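Local coordinates for protein Pre-mRNA-processing-splicing factor 8 (Cryptococcus gattii serotype B, PDB 6MWY) that is a pre-mRNA splicing factor whose intein, the part modelled here, has a Hint-type protein-splicing fold and probably excises itself from the precursor, at residues 134-139 / 156-161. Numbering follows the deposited sequence.
Sequences YERVDI and RLFRST
In the Hint fold of this intein, strands 135-140 and 155-159 belong to one antiparallel sheet but are not direct neighbours: strand 108-113 runs between them. The evidence is twofold. The closest CA pair, Tyr-134 and Arg-156, is 9.1 Å apart, and backbone hydrogen bonds tie Val-137 to Leu-111 and Arg-156 to Tyr-112. Contact is made by two pairs of side chains. At the first, near the end of strand 108-113, the Tyr-134 ring and the Arg-156 side chain meet at a slant: CE2 of Tyr-134 lies 3.8 Å from CG of Arg-156 and also over one face of the guanidinium, whose plane is turned 67° from the ring. No hydrogen bond joins them; the polar end of Arg-156 is engaged by a salt bridge from NH1 to Glu-114 and a hydrogen bond from NH2 to the Gln-153 carbonyl O. The second pair is Arg-136 with Phe-158, whose ring also packs edge-to-face with Tyr-112. The Arg-136 chain starts with CG anti to the backbone N (chi1 175°), then bends at chi2 (86°), bringing its guanidinium up to the Phe-158 ring. Phe-158 CZ sits over one guanidinium face, displaced from the centre of the group, 4.2 Å from Arg-136 NE.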
ATOM      1  N   TYR A 134      -0.067  10.702 -16.940  1.00107.74           N
ATOM      2  CA  TYR A 134       0.642  10.580 -15.676  1.00 91.39           C
ATOM      3  C   TYR A 134       1.866   9.687 -15.843  1.00 84.36           C
ATOM      4  O   TYR A 134       1.903   8.814 -16.714  1.00 81.18           O
ATOM      5  CB  TYR A 134      -0.262   9.999 -14.585  1.00 84.98           C
ATOM      6  CG  TYR A 134      -1.461  10.849 -14.230  1.00 82.82           C
ATOM      7  CD1 TYR A 134      -2.599  10.847 -15.025  1.00 88.34           C
ATOM      8  CD2 TYR A 134      -1.462  11.638 -13.087  1.00 83.05           C
ATOM      9  CE1 TYR A 134      -3.699  11.617 -14.700  1.00 95.42           C
ATOM     10  CE2 TYR A 134      -2.558  12.411 -12.752  1.00 79.64           C
ATOM     11  CZ  TYR A 134      -3.673  12.396 -13.563  1.00 93.75           C
ATOM     12  OH  TYR A 134      -4.768  13.163 -13.233  1.00 98.34           O
ATOM     13  N   GLU A 135       2.867   9.910 -14.995  1.00 81.77           N
ATOM     14  CA  GLU A 135       4.050   9.064 -14.947  1.00 73.48           C
ATOM     15  C   GLU A 135       4.091   8.280 -13.640  1.00 83.84           C
ATOM     16  O   GLU A 135       3.660   8.759 -12.588  1.00 83.55           O
ATOM     17  CB  GLU A 135       5.336   9.883 -15.110  1.00 66.00           C
ATOM     18  CG  GLU A 135       5.547  10.959 -14.060  1.00 77.97           C
ATOM     19  CD  GLU A 135       6.877  11.673 -14.222  1.00 87.93           C
ATOM     20  OE1 GLU A 135       7.759  11.139 -14.927  1.00 73.45           O
ATOM     21  OE2 GLU A 135       7.040  12.769 -13.645  1.00 70.63           O
ATOM     22  N   ARG A 136       4.622   7.064 -13.731  1.00 74.83           N
ATOM     23  CA  ARG A 136       4.667   6.116 -12.626  1.00 80.04           C
ATOM     24  C   ARG A 136       5.823   6.448 -11.687  1.00 77.81           C
ATOM     25  O   ARG A 136       6.965   6.598 -12.135  1.00 79.07           O
ATOM     26  CB  ARG A 136       4.814   4.703 -13.195  1.00 73.37           C
ATOM     27  CG  ARG A 136       5.001   3.612 -12.184  1.00 87.87           C
ATOM     28  CD  ARG A 136       3.682   3.087 -11.670  1.00 83.13           C
ATOM     29  NE  ARG A 136       3.911   1.849 -10.939  1.00 76.84           N
ATOM     30  CZ  ARG A 136       4.278   1.802  -9.664  1.00 77.62           C
ATOM     31  NH1 ARG A 136       4.441   2.928  -8.982  1.00 72.35           N
ATOM     32  NH2 ARG A 136       4.479   0.631  -9.076  1.00 85.02           N
ATOM     33  N   VAL A 137       5.532   6.557 -10.387  1.00 69.90           N
ATOM     34  CA  VAL A 137       6.518   6.984  -9.395  1.00 62.11           C
ATOM     35  C   VAL A 137       6.393   6.123  -8.147  1.00 72.14           C
ATOM     36  O   VAL A 137       5.302   5.988  -7.584  1.00 72.10           O
ATOM     37  CB  VAL A 137       6.345   8.469  -9.015  1.00 74.86           C
ATOM     38  CG1 VAL A 137       7.240   8.826  -7.836  1.00 82.18           C
ATOM     39  CG2 VAL A 137       6.632   9.372 -10.209  1.00 83.93           C
ATOM     40  N   ASP A 138       7.510   5.568  -7.690  1.00 72.57           N
ATOM     41  CA  ASP A 138       7.577   4.876  -6.408  1.00 62.16           C
ATOM     42  C   ASP A 138       8.309   5.773  -5.418  1.00 59.86           C
ATOM     43  O   ASP A 138       9.459   6.156  -5.660  1.00 80.20           O
ATOM     44  CB  ASP A 138       8.275   3.523  -6.546  1.00 60.75           C
ATOM     45  CG  ASP A 138       7.456   2.526  -7.344  1.00 68.26           C
ATOM     46  OD1 ASP A 138       6.220   2.699  -7.415  1.00 81.37           O
ATOM     47  OD2 ASP A 138       8.041   1.570  -7.893  1.00 76.07           O
ATOM     48  N   ILE A 139       7.646   6.113  -4.313  1.00 65.26           N
ATOM     49  CA  ILE A 139       8.209   7.039  -3.331  1.00 63.66           C
ATOM     50  C   ILE A 139       7.868   6.538  -1.933  1.00 71.52           C
ATOM     51  O   ILE A 139       6.767   6.034  -1.696  1.00 74.75           O
ATOM     52  CB  ILE A 139       7.699   8.482  -3.560  1.00 69.87           C
ATOM     53  CG1 ILE A 139       8.316   9.456  -2.552  1.00 58.62           C
ATOM     54  CG2 ILE A 139       6.176   8.532  -3.525  1.00 57.46           C
ATOM     55  CD1 ILE A 139       8.043  10.909  -2.862  1.00 64.29           C
ATOM     56  N   ARG A 156      -1.170  10.529  -7.226  1.00 82.78           N
ATOM     57  CA  ARG A 156      -2.401   9.755  -7.190  1.00 81.20           C
ATOM     58  C   ARG A 156      -2.080   8.325  -6.791  1.00 73.05           C
ATOM     59  O   ARG A 156      -1.144   7.727  -7.328  1.00 71.22           O
ATOM     60  CB  ARG A 156      -3.110   9.750  -8.553  1.00 79.67           C
ATOM     61  CG  ARG A 156      -3.248  11.101  -9.224  1.00 83.88           C
ATOM     62  CD  ARG A 156      -4.453  11.871  -8.726  1.00 87.82           C
ATOM     63  NE  ARG A 156      -4.598  13.111  -9.477  1.00 96.35           N
ATOM     64  CZ  ARG A 156      -3.969  14.241  -9.177  1.00 95.40           C
ATOM     65  NH1 ARG A 156      -4.152  15.320  -9.924  1.00 94.06           N
ATOM     66  NH2 ARG A 156      -3.160  14.294  -8.127  1.00 88.94           N
ATOM     67  N   LEU A 157      -2.848   7.789  -5.848  1.00 70.47           N
ATOM     68  CA  LEU A 157      -2.912   6.345  -5.705  1.00 71.67           C
ATOM     69  C   LEU A 157      -3.702   5.773  -6.880  1.00 60.77           C
ATOM     70  O   LEU A 157      -4.409   6.492  -7.590  1.00 79.61           O
ATOM     71  CB  LEU A 157      -3.563   5.962  -4.372  1.00 53.70           C
ATOM     72  CG  LEU A 157      -2.799   6.265  -3.076  1.00 66.68           C
ATOM     73  CD1 LEU A 157      -3.758   6.527  -1.921  1.00 68.23           C
ATOM     74  CD2 LEU A 157      -1.857   5.123  -2.720  1.00 60.72           C
ATOM     75  N   PHE A 158      -3.575   4.468  -7.101  1.00 63.55           N
ATOM     76  CA  PHE A 158      -4.275   3.885  -8.235  1.00 68.40           C
ATOM     77  C   PHE A 158      -4.632   2.436  -7.941  1.00 72.63           C
ATOM     78  O   PHE A 158      -4.004   1.770  -7.115  1.00 69.74           O
ATOM     79  CB  PHE A 158      -3.451   4.002  -9.528  1.00 73.56           C
ATOM     80  CG  PHE A 158      -2.256   3.094  -9.582  1.00 73.76           C
ATOM     81  CD1 PHE A 158      -1.103   3.393  -8.875  1.00 66.84           C
ATOM     82  CD2 PHE A 158      -2.279   1.952 -10.364  1.00 73.78           C
ATOM     83  CE1 PHE A 158      -0.002   2.558  -8.934  1.00 78.95           C
ATOM     84  CE2 PHE A 158      -1.183   1.116 -10.429  1.00 64.42           C
ATOM     85  CZ  PHE A 158      -0.043   1.417  -9.713  1.00 70.78           C
ATOM     86  N   ARG A 159      -5.667   1.966  -8.629  1.00 70.11           N
ATOM     87  CA  ARG A 159      -6.165   0.609  -8.490  1.00 72.56           C
ATOM     88  C   ARG A 159      -6.230  -0.046  -9.862  1.00 65.79           C
ATOM     89  O   ARG A 159      -6.219   0.625 -10.897  1.00 92.01           O
ATOM     90  CB  ARG A 159      -7.552   0.583  -7.839  1.00 68.66           C
ATOM     91  CG  ARG A 159      -8.576   1.399  -8.591  1.00 89.01           C
ATOM     92  CD  ARG A 159      -9.949   0.766  -8.527  1.00100.59           C
ATOM     93  NE  ARG A 159     -10.522   0.826  -7.189  1.00 96.84           N
ATOM     94  CZ  ARG A 159     -11.217   1.859  -6.725  1.00106.96           C
ATOM     95  NH1 ARG A 159     -11.421   2.922  -7.490  1.00111.61           N
ATOM     96  NH2 ARG A 159     -11.709   1.827  -5.498  1.00107.18           N
ATOM     97  N   SER A 160      -6.303  -1.372  -9.857  1.00 69.98           N
ATOM     98  CA  SER A 160      -6.392  -2.156 -11.080  1.00 80.19           C
ATOM     99  C   SER A 160      -7.828  -2.622 -11.279  1.00 82.97           C
ATOM    100  O   SER A 160      -8.442  -3.173 -10.360  1.00 90.42           O
ATOM    101  CB  SER A 160      -5.445  -3.356 -11.028  1.00 87.36           C
ATOM    102  OG  SER A 160      -5.437  -4.046 -12.265  1.00 91.59           O
ATOM    103  N   THR A 161      -8.359  -2.392 -12.475  1.00 84.29           N
ATOM    104  CA  THR A 161      -9.716  -2.814 -12.809  1.00 92.77           C
ATOM    105  C   THR A 161      -9.789  -3.408 -14.212  1.00 99.61           C
ATOM    106  O   THR A 161      -8.764  -3.722 -14.819  1.00 99.74           O
ATOM    107  CB  THR A 161     -10.714  -1.641 -12.706  1.00104.52           C
ATOM    108  OG1 THR A 161     -10.078  -0.429 -13.132  1.00 91.03           O
ATOM    109  CG2 THR A 161     -11.212  -1.482 -11.276  1.00106.52           C
TER